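Local coordinates for ethanolamine kinase Pv091845 (Plasmodium vivax, PDB 2QG7), which probably phosphorylates ethanolamine, the first step of phosphatidylethanolamine synthesis from ethanolamine, at residues D[276-289]-D[408-420]. Residues are numbered along the deposited sequence; the frame is centred on the assembly and turned at random.
Sequences IVEVESLCKRENSP and REIQPFYICSHIN
Cys283 sits over the ring of Phe413 and makes a sulfur-aromatic contact. Its SG stands 3.8 Å from the ring centroid and only 5° off the ring normal. Its CB lies over the same face, nearer the far rim, with Phe413 CZ 3.6 Å from Cys283 CB. The sulfur also lies against the backbone of Pro412, with Cys283 SG 3.3 Å from Pro412 O.

Apolar packing continues along the helices. Val279 divides its two methyls: CG1 rests on CB and CA of Cys416, while CG2 reaches Ile415 and Ile419. The Val279 CG2 to Ile415 CG2 distance is 3.7 Å. Farther on, Ile276 CG1 meets Ile419 CG2 at 3.9 Å, the two side chains crossing at a slant. At the other end, Glu286 CG touches Pro412 CG at 3.8 Å. Beyond CG the Glu286 chain bends, which carries its carboxylate toward Arg408 O and Glu409 CA.

One hydrogen bond joins the segments. Ser288 OG donates to Glu409 OE2 at 2.6 Å, on the anti side of the carboxylate and 31° out of its plane. Glu409 gets there because its CG is anti to the backbone N and the chain stays extended beyond CG. Glu409 OE2 also forms a salt bridge with Arg360 NE, so Ser288 OG and Arg360 NE both grip it. Ser288 OG is also hydrogen-bonded to Ala361 N. The start of helix 360-369 is thus tied to both segments.

This is buried helix-helix packing in the largely helical part of the kinase-like fold. It joins helix 269-284 and the turn after it to the 408-420 region. Helical pieces 276-284 and 413-420 run roughly antiparallel; their axes come within 9.6 Å, at 141°. Trp237 and Trp241 of helix 236-251 pack against Cys283 and Ile276. Just past the contact, the chain enters strand 290-293, which pairs with strand 356-359 in a two-stranded antiparallel sheet.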
ATOM      1  N   ILE D 276      15.047 -15.570   5.598  1.00 54.20           N
ATOM      2  CA  ILE D 276      16.328 -14.926   5.291  1.00 54.49           C
ATOM      3  C   ILE D 276      17.447 -15.961   5.045  1.00 55.45           C
ATOM      4  O   ILE D 276      18.242 -15.819   4.098  1.00 55.83           O
ATOM      5  CB  ILE D 276      16.748 -13.925   6.376  1.00 53.70           C
ATOM      6  CG1 ILE D 276      15.721 -12.797   6.484  1.00 50.41           C
ATOM      7  CG2 ILE D 276      18.160 -13.389   6.075  1.00 54.52           C
ATOM      8  CD1 ILE D 276      15.917 -11.930   7.680  1.00 47.31           C
ATOM      9  N   VAL D 277      17.482 -16.990   5.892  1.00 55.38           N
ATOM     10  CA  VAL D 277      18.328 -18.157   5.699  1.00 55.29           C
ATOM     11  C   VAL D 277      18.047 -18.814   4.336  1.00 55.66           C
ATOM     12  O   VAL D 277      18.976 -19.132   3.594  1.00 56.72           O
ATOM     13  CB  VAL D 277      18.162 -19.182   6.868  1.00 54.96           C
ATOM     14  CG1 VAL D 277      18.801 -20.502   6.522  1.00 55.88           C
ATOM     15  CG2 VAL D 277      18.766 -18.659   8.134  1.00 53.01           C
ATOM     16  N   GLU D 278      16.779 -19.005   4.002  1.00 55.83           N
ATOM     17  CA  GLU D 278      16.407 -19.562   2.697  1.00 56.75           C
ATOM     18  C   GLU D 278      16.832 -18.699   1.489  1.00 56.54           C
ATOM     19  O   GLU D 278      17.214 -19.238   0.438  1.00 56.92           O
ATOM     20  CB  GLU D 278      14.893 -19.781   2.636  1.00 56.94           C
ATOM     21  CG  GLU D 278      14.434 -20.627   1.470  1.00 60.58           C
ATOM     22  CD  GLU D 278      12.929 -20.909   1.466  1.00 67.05           C
ATOM     23  OE1 GLU D 278      12.160 -20.173   2.137  1.00 70.39           O
ATOM     24  OE2 GLU D 278      12.493 -21.861   0.757  1.00 70.00           O
ATOM     25  N   VAL D 279      16.712 -17.371   1.625  1.00 55.56           N
ATOM     26  CA  VAL D 279      17.049 -16.452   0.546  1.00 55.07           C
ATOM     27  C   VAL D 279      18.568 -16.376   0.383  1.00 54.26           C
ATOM     28  O   VAL D 279      19.061 -16.521  -0.746  1.00 53.22           O
ATOM     29  CB  VAL D 279      16.369 -15.043   0.709  1.00 54.82           C
ATOM     30  CG1 VAL D 279      16.861 -14.089  -0.322  1.00 53.50           C
ATOM     31  CG2 VAL D 279      14.878 -15.179   0.505  1.00 55.85           C
ATOM     32  N   GLU D 280      19.272 -16.214   1.515  1.00 53.78           N
ATOM     33  CA  GLU D 280      20.741 -16.244   1.582  1.00 53.85           C
ATOM     34  C   GLU D 280      21.341 -17.431   0.876  1.00 54.87           C
ATOM     35  O   GLU D 280      22.261 -17.269   0.070  1.00 55.25           O
ATOM     36  CB  GLU D 280      21.230 -16.244   3.023  1.00 53.61           C
ATOM     37  CG  GLU D 280      22.684 -15.915   3.170  1.00 53.10           C
ATOM     38  CD  GLU D 280      23.057 -15.608   4.606  1.00 56.11           C
ATOM     39  OE1 GLU D 280      22.129 -15.474   5.436  1.00 56.71           O
ATOM     40  OE2 GLU D 280      24.272 -15.518   4.928  1.00 56.77           O
ATOM     41  N   SER D 281      20.816 -18.619   1.189  1.00 55.31           N
ATOM     42  CA  SER D 281      21.191 -19.850   0.512  1.00 55.43           C
ATOM     43  C   SER D 281      20.873 -19.863  -0.987  1.00 55.26           C
ATOM     44  O   SER D 281      21.689 -20.298  -1.819  1.00 55.54           O
ATOM     45  CB  SER D 281      20.527 -21.030   1.211  1.00 55.77           C
ATOM     46  OG  SER D 281      20.903 -22.250   0.596  1.00 57.94           O
ATOM     47  N   LEU D 282      19.702 -19.378  -1.368  1.00 55.28           N
ATOM     48  CA  LEU D 282      19.361 -19.438  -2.785  1.00 55.62           C
ATOM     49  C   LEU D 282      20.159 -18.433  -3.632  1.00 55.39           C
ATOM     50  O   LEU D 282      20.353 -18.632  -4.827  1.00 55.09           O
ATOM     51  CB  LEU D 282      17.868 -19.242  -2.986  1.00 55.50           C
ATOM     52  CG  LEU D 282      16.972 -20.436  -2.743  1.00 56.84           C
ATOM     53  CD1 LEU D 282      15.586 -19.944  -2.430  1.00 58.81           C
ATOM     54  CD2 LEU D 282      16.918 -21.289  -3.975  1.00 58.35           C
ATOM     55  N   CYS D 283      20.577 -17.344  -2.992  1.00 55.25           N
ATOM     56  CA  CYS D 283      21.290 -16.263  -3.638  1.00 54.83           C
ATOM     57  C   CYS D 283      22.774 -16.626  -3.754  1.00 55.13           C
ATOM     58  O   CYS D 283      23.421 -16.356  -4.789  1.00 55.63           O
ATOM     59  CB  CYS D 283      21.072 -14.937  -2.872  1.00 54.43           C
ATOM     60  SG  CYS D 283      19.446 -14.129  -3.199  1.00 53.41           S
ATOM     61  N   LYS D 284      23.301 -17.233  -2.689  1.00 54.77           N
ATOM     62  CA  LYS D 284      24.680 -17.685  -2.650  1.00 54.73           C
ATOM     63  C   LYS D 284      24.970 -18.845  -3.624  1.00 55.69           C
ATOM     64  O   LYS D 284      26.099 -19.030  -4.056  1.00 57.17           O
ATOM     65  CB  LYS D 284      25.087 -18.028  -1.221  1.00 53.68           C
ATOM     66  CG  LYS D 284      25.341 -16.803  -0.362  1.00 52.38           C
ATOM     67  CD  LYS D 284      25.855 -17.224   1.003  1.00 52.37           C
ATOM     68  CE  LYS D 284      26.271 -16.041   1.845  1.00 52.81           C
ATOM     69  NZ  LYS D 284      26.542 -16.460   3.252  1.00 52.11           N
ATOM     70  N   ARG D 285      23.957 -19.601  -3.995  1.00 56.68           N
ATOM     71  CA  ARG D 285      24.137 -20.721  -4.904  1.00 58.25           C
ATOM     72  C   ARG D 285      24.239 -20.273  -6.358  1.00 58.16           C
ATOM     73  O   ARG D 285      24.483 -21.118  -7.274  1.00 58.56           O
ATOM     74  CB  ARG D 285      23.005 -21.757  -4.741  1.00 59.00           C
ATOM     75  CG  ARG D 285      21.803 -21.540  -5.680  1.00 62.09           C
ATOM     76  CD  ARG D 285      20.892 -22.770  -5.698  1.00 68.28           C
ATOM     77  NE  ARG D 285      20.080 -22.872  -4.481  1.00 73.77           N
ATOM     78  CZ  ARG D 285      20.286 -23.749  -3.491  1.00 75.13           C
ATOM     79  NH1 ARG D 285      19.478 -23.743  -2.425  1.00 74.75           N
ATOM     80  NH2 ARG D 285      21.290 -24.629  -3.567  1.00 75.69           N
ATOM     81  N   GLU D 286      24.027 -18.964  -6.578  1.00 57.37           N
ATOM     82  CA  GLU D 286      24.168 -18.386  -7.921  1.00 56.39           C
ATOM     83  C   GLU D 286      25.608 -17.929  -8.174  1.00 55.28           C
ATOM     84  O   GLU D 286      25.942 -17.640  -9.294  1.00 54.80           O
ATOM     85  CB  GLU D 286      23.184 -17.229  -8.145  1.00 56.53           C
ATOM     86  CG  GLU D 286      21.731 -17.564  -8.022  1.00 57.50           C
ATOM     87  CD  GLU D 286      21.185 -18.424  -9.152  1.00 59.83           C
ATOM     88  OE1 GLU D 286      20.108 -19.022  -8.933  1.00 61.30           O
ATOM     89  OE2 GLU D 286      21.797 -18.512 -10.259  1.00 63.09           O
ATOM     90  N   ASN D 287      26.442 -17.910  -7.127  1.00 55.61           N
ATOM     91  CA  ASN D 287      27.829 -17.397  -7.158  1.00 56.59           C
ATOM     92  C   ASN D 287      27.951 -16.102  -7.993  1.00 55.96           C
ATOM     93  O   ASN D 287      28.417 -16.110  -9.174  1.00 55.94           O
ATOM     94  CB  ASN D 287      28.859 -18.452  -7.619  1.00 57.24           C
ATOM     95  CG  ASN D 287      29.240 -19.445  -6.501  1.00 62.05           C
ATOM     96  OD1 ASN D 287      28.423 -20.314  -6.095  1.00 64.77           O
ATOM     97  ND2 ASN D 287      30.509 -19.358  -6.034  1.00 63.94           N
ATOM     98  N   SER D 288      27.501 -15.005  -7.385  1.00 53.95           N
ATOM     99  CA  SER D 288      27.552 -13.724  -8.037  1.00 52.60           C
ATOM    100  C   SER D 288      28.796 -13.021  -7.528  1.00 51.44           C
ATOM    101  O   SER D 288      29.001 -12.901  -6.309  1.00 51.98           O
ATOM    102  CB  SER D 288      26.274 -12.905  -7.783  1.00 53.23           C
ATOM    103  OG  SER D 288      26.271 -11.697  -8.516  1.00 50.78           O
ATOM    104  N   PRO D 289      29.635 -12.546  -8.466  1.00 50.39           N
ATOM    105  CA  PRO D 289      30.858 -11.816  -8.112  1.00 49.58           C
ATOM    106  C   PRO D 289      30.578 -10.616  -7.203  1.00 48.95           C
ATOM    107  O   PRO D 289      29.705  -9.815  -7.496  1.00 47.60           O
ATOM    108  CB  PRO D 289      31.394 -11.351  -9.461  1.00 49.40           C
ATOM    109  CG  PRO D 289      30.700 -12.258 -10.475  1.00 50.27           C
ATOM    110  CD  PRO D 289      29.411 -12.628  -9.923  1.00 49.20           C
ATOM    111  N   ARG D 408      19.461 -15.338 -15.109  1.00 54.85           N
ATOM    112  CA  ARG D 408      19.254 -16.348 -14.089  1.00 55.89           C
ATOM    113  C   ARG D 408      19.809 -15.956 -12.722  1.00 55.21           C
ATOM    114  O   ARG D 408      19.220 -16.292 -11.683  1.00 55.30           O
ATOM    115  CB  ARG D 408      19.927 -17.679 -14.524  1.00 57.41           C
ATOM    116  CG  ARG D 408      19.225 -18.451 -15.662  1.00 61.42           C
ATOM    117  CD  ARG D 408      18.352 -19.575 -15.103  1.00 68.78           C
ATOM    118  NE  ARG D 408      19.153 -20.626 -14.436  1.00 72.38           N
ATOM    119  CZ  ARG D 408      18.662 -21.808 -14.038  1.00 73.54           C
ATOM    120  NH1 ARG D 408      19.463 -22.694 -13.446  1.00 70.98           N
ATOM    121  NH2 ARG D 408      17.364 -22.110 -14.225  1.00 73.48           N
ATOM    122  N   GLU D 409      20.980 -15.312 -12.735  1.00 54.55           N
ATOM    123  CA  GLU D 409      21.742 -14.992 -11.528  1.00 53.12           C
ATOM    124  C   GLU D 409      21.041 -13.963 -10.643  1.00 52.54           C
ATOM    125  O   GLU D 409      21.183 -13.992  -9.411  1.00 52.47           O
ATOM    126  CB  GLU D 409      23.103 -14.461 -11.943  1.00 53.18           C
ATOM    127  CG  GLU D 409      24.156 -14.453 -10.851  1.00 55.47           C
ATOM    128  CD  GLU D 409      25.449 -13.768 -11.352  1.00 59.94           C
ATOM    129  OE1 GLU D 409      26.103 -14.350 -12.261  1.00 61.44           O
ATOM    130  OE2 GLU D 409      25.834 -12.680 -10.828  1.00 62.42           O
ATOM    131  N   ILE D 410      20.301 -13.039 -11.274  1.00 52.29           N
ATOM    132  CA  ILE D 410      19.736 -11.879 -10.549  1.00 51.95           C
ATOM    133  C   ILE D 410      18.394 -12.218  -9.900  1.00 52.02           C
ATOM    134  O   ILE D 410      17.900 -11.485  -9.034  1.00 52.38           O
ATOM    135  CB  ILE D 410      19.581 -10.597 -11.433  1.00 50.78           C
ATOM    136  CG1 ILE D 410      18.587 -10.821 -12.574  1.00 50.59           C
ATOM    137  CG2 ILE D 410      20.932 -10.144 -11.957  1.00 50.00           C
ATOM    138  CD1 ILE D 410      18.013  -9.540 -13.164  1.00 47.26           C
ATOM    139  N   GLN D 411      17.851 -13.360 -10.303  1.00 51.91           N
ATOM    140  CA  GLN D 411      16.442 -13.728 -10.102  1.00 51.29           C
ATOM    141  C   GLN D 411      16.025 -13.905  -8.613  1.00 49.92           C
ATOM    142  O   GLN D 411      15.016 -13.366  -8.198  1.00 50.54           O
ATOM    143  CB  GLN D 411      16.113 -14.942 -10.995  1.00 51.53           C
ATOM    144  CG  GLN D 411      14.822 -14.852 -11.704  1.00 50.85           C
ATOM    145  CD  GLN D 411      14.728 -13.715 -12.649  1.00 50.38           C
ATOM    146  OE1 GLN D 411      13.673 -13.073 -12.780  1.00 48.48           O
ATOM    147  NE2 GLN D 411      15.815 -13.470 -13.364  1.00 55.96           N
ATOM    148  N   PRO D 412      16.822 -14.613  -7.799  1.00 49.13           N
ATOM    149  CA  PRO D 412      16.470 -14.640  -6.375  1.00 47.71           C
ATOM    150  C   PRO D 412      16.826 -13.372  -5.558  1.00 48.13           C
ATOM    151  O   PRO D 412      16.493 -13.302  -4.369  1.00 48.72           O
ATOM    152  CB  PRO D 412      17.322 -15.799  -5.844  1.00 48.35           C
ATOM    153  CG  PRO D 412      18.528 -15.849  -6.768  1.00 47.62           C
ATOM    154  CD  PRO D 412      18.031 -15.422  -8.113  1.00 47.90           C
ATOM    155  N   PHE D 413      17.556 -12.417  -6.142  1.00 47.36           N
ATOM    156  CA  PHE D 413      17.966 -11.206  -5.428  1.00 46.31           C
ATOM    157  C   PHE D 413      16.826 -10.177  -5.390  1.00 45.51           C
ATOM    158  O   PHE D 413      16.887  -9.214  -4.621  1.00 45.70           O
ATOM    159  CB  PHE D 413      19.233 -10.581  -6.045  1.00 45.78           C
ATOM    160  CG  PHE D 413      20.479 -11.350  -5.756  1.00 44.36           C
ATOM    161  CD1 PHE D 413      20.849 -12.435  -6.561  1.00 40.86           C
ATOM    162  CD2 PHE D 413      21.289 -11.003  -4.672  1.00 43.35           C
ATOM    163  CE1 PHE D 413      21.978 -13.126  -6.296  1.00 38.74           C
ATOM    164  CE2 PHE D 413      22.461 -11.717  -4.387  1.00 39.20           C
ATOM    165  CZ  PHE D 413      22.787 -12.779  -5.185  1.00 39.88           C
ATOM    166  N   TYR D 414      15.808 -10.397  -6.214  1.00 44.22           N
ATOM    167  CA  TYR D 414      14.590  -9.625  -6.162  1.00 44.25           C
ATOM    168  C   TYR D 414      13.957  -9.655  -4.750  1.00 45.31           C
ATOM    169  O   TYR D 414      13.684  -8.594  -4.135  1.00 44.72           O
ATOM    170  CB  TYR D 414      13.625 -10.195  -7.160  1.00 43.71           C
ATOM    171  CG  TYR D 414      13.713  -9.625  -8.543  1.00 43.47           C
ATOM    172  CD1 TYR D 414      13.075  -8.415  -8.851  1.00 40.64           C
ATOM    173  CD2 TYR D 414      14.394 -10.314  -9.573  1.00 43.32           C
ATOM    174  CE1 TYR D 414      13.111  -7.891 -10.116  1.00 40.85           C
ATOM    175  CE2 TYR D 414      14.433  -9.790 -10.877  1.00 40.77           C
ATOM    176  CZ  TYR D 414      13.784  -8.585 -11.129  1.00 41.60           C
ATOM    177  OH  TYR D 414      13.802  -8.041 -12.372  1.00 40.22           O
ATOM    178  N   ILE D 415      13.757 -10.878  -4.251  1.00 45.74           N
ATOM    179  CA  ILE D 415      13.276 -11.119  -2.890  1.00 47.42           C
ATOM    180  C   ILE D 415      14.228 -10.640  -1.812  1.00 46.28           C
ATOM    181  O   ILE D 415      13.807 -10.192  -0.747  1.00 47.40           O
ATOM    182  CB  ILE D 415      12.979 -12.620  -2.625  1.00 48.17           C
ATOM    183  CG1 ILE D 415      11.845 -13.115  -3.555  1.00 49.00           C
ATOM    184  CG2 ILE D 415      12.528 -12.817  -1.158  1.00 49.01           C
ATOM    185  CD1 ILE D 415      11.969 -14.624  -3.742  1.00 55.49           C
ATOM    186  N   CYS D 416      15.502 -10.783  -2.081  1.00 45.44           N
ATOM    187  CA  CYS D 416      16.558 -10.308  -1.179  1.00 45.76           C
ATOM    188  C   CYS D 416      16.503  -8.747  -0.978  1.00 43.57           C
ATOM    189  O   CYS D 416      16.652  -8.209   0.115  1.00 43.31           O
ATOM    190  CB  CYS D 416      17.907 -10.740  -1.781  1.00 44.28           C
ATOM    191  SG  CYS D 416      19.263 -10.312  -0.746  1.00 52.23           S
ATOM    192  N   SER D 417      16.306  -8.049  -2.080  1.00 42.28           N
ATOM    193  CA  SER D 417      16.092  -6.625  -2.099  1.00 41.13           C
ATOM    194  C   SER D 417      14.791  -6.207  -1.349  1.00 40.73           C
ATOM    195  O   SER D 417      14.788  -5.211  -0.640  1.00 41.51           O
ATOM    196  CB  SER D 417      16.006  -6.207  -3.569  1.00 40.18           C
ATOM    197  OG  SER D 417      15.588  -4.880  -3.684  1.00 40.56           O
ATOM    198  N   HIS D 418      13.705  -6.979  -1.497  1.00 39.80           N
ATOM    199  CA  HIS D 418      12.491  -6.780  -0.683  1.00 39.09           C
ATOM    200  C   HIS D 418      12.703  -6.898   0.830  1.00 39.08           C
ATOM    201  O   HIS D 418      12.210  -6.084   1.594  1.00 39.79           O
ATOM    202  CB  HIS D 418      11.387  -7.752  -1.117  1.00 37.60           C
ATOM    203  CG  HIS D 418      10.876  -7.501  -2.487  1.00 33.94           C
ATOM    204  ND1 HIS D 418      10.540  -6.237  -2.932  1.00 31.93           N
ATOM    205  CD2 HIS D 418      10.637  -8.345  -3.519  1.00 31.22           C
ATOM    206  CE1 HIS D 418      10.092  -6.312  -4.178  1.00 34.54           C
ATOM    207  NE2 HIS D 418      10.140  -7.582  -4.557  1.00 37.48           N
ATOM    208  N   ILE D 419      13.403  -7.936   1.258  1.00 39.38           N
ATOM    209  CA  ILE D 419      13.660  -8.136   2.656  1.00 39.74           C
ATOM    210  C   ILE D 419      14.550  -7.052   3.230  1.00 40.28           C
ATOM    211  O   ILE D 419      14.281  -6.515   4.308  1.00 41.74           O
ATOM    212  CB  ILE D 419      14.227  -9.558   2.918  1.00 39.87           C
ATOM    213  CG1 ILE D 419      13.161 -10.596   2.527  1.00 40.39           C
ATOM    214  CG2 ILE D 419      14.659  -9.703   4.371  1.00 38.87           C
ATOM    215  CD1 ILE D 419      13.632 -12.085   2.467  1.00 44.41           C
ATOM    216  N   ASN D 420      15.613  -6.726   2.511  1.00 40.81           N
ATOM    217  CA  ASN D 420      16.525  -5.660   2.910  1.00 40.45           C
ATOM    218  C   ASN D 420      15.802  -4.333   3.153  1.00 40.12           C
ATOM    219  O   ASN D 420      15.990  -3.700   4.191  1.00 41.45           O
ATOM    220  CB  ASN D 420      17.650  -5.482   1.854  1.00 40.62           C
ATOM    221  CG  ASN D 420      18.698  -4.464   2.284  1.00 41.23           C
ATOM    222  OD1 ASN D 420      19.524  -4.730   3.152  1.00 45.69           O
ATOM    223  ND2 ASN D 420      18.642  -3.279   1.697  1.00 41.59           N
TER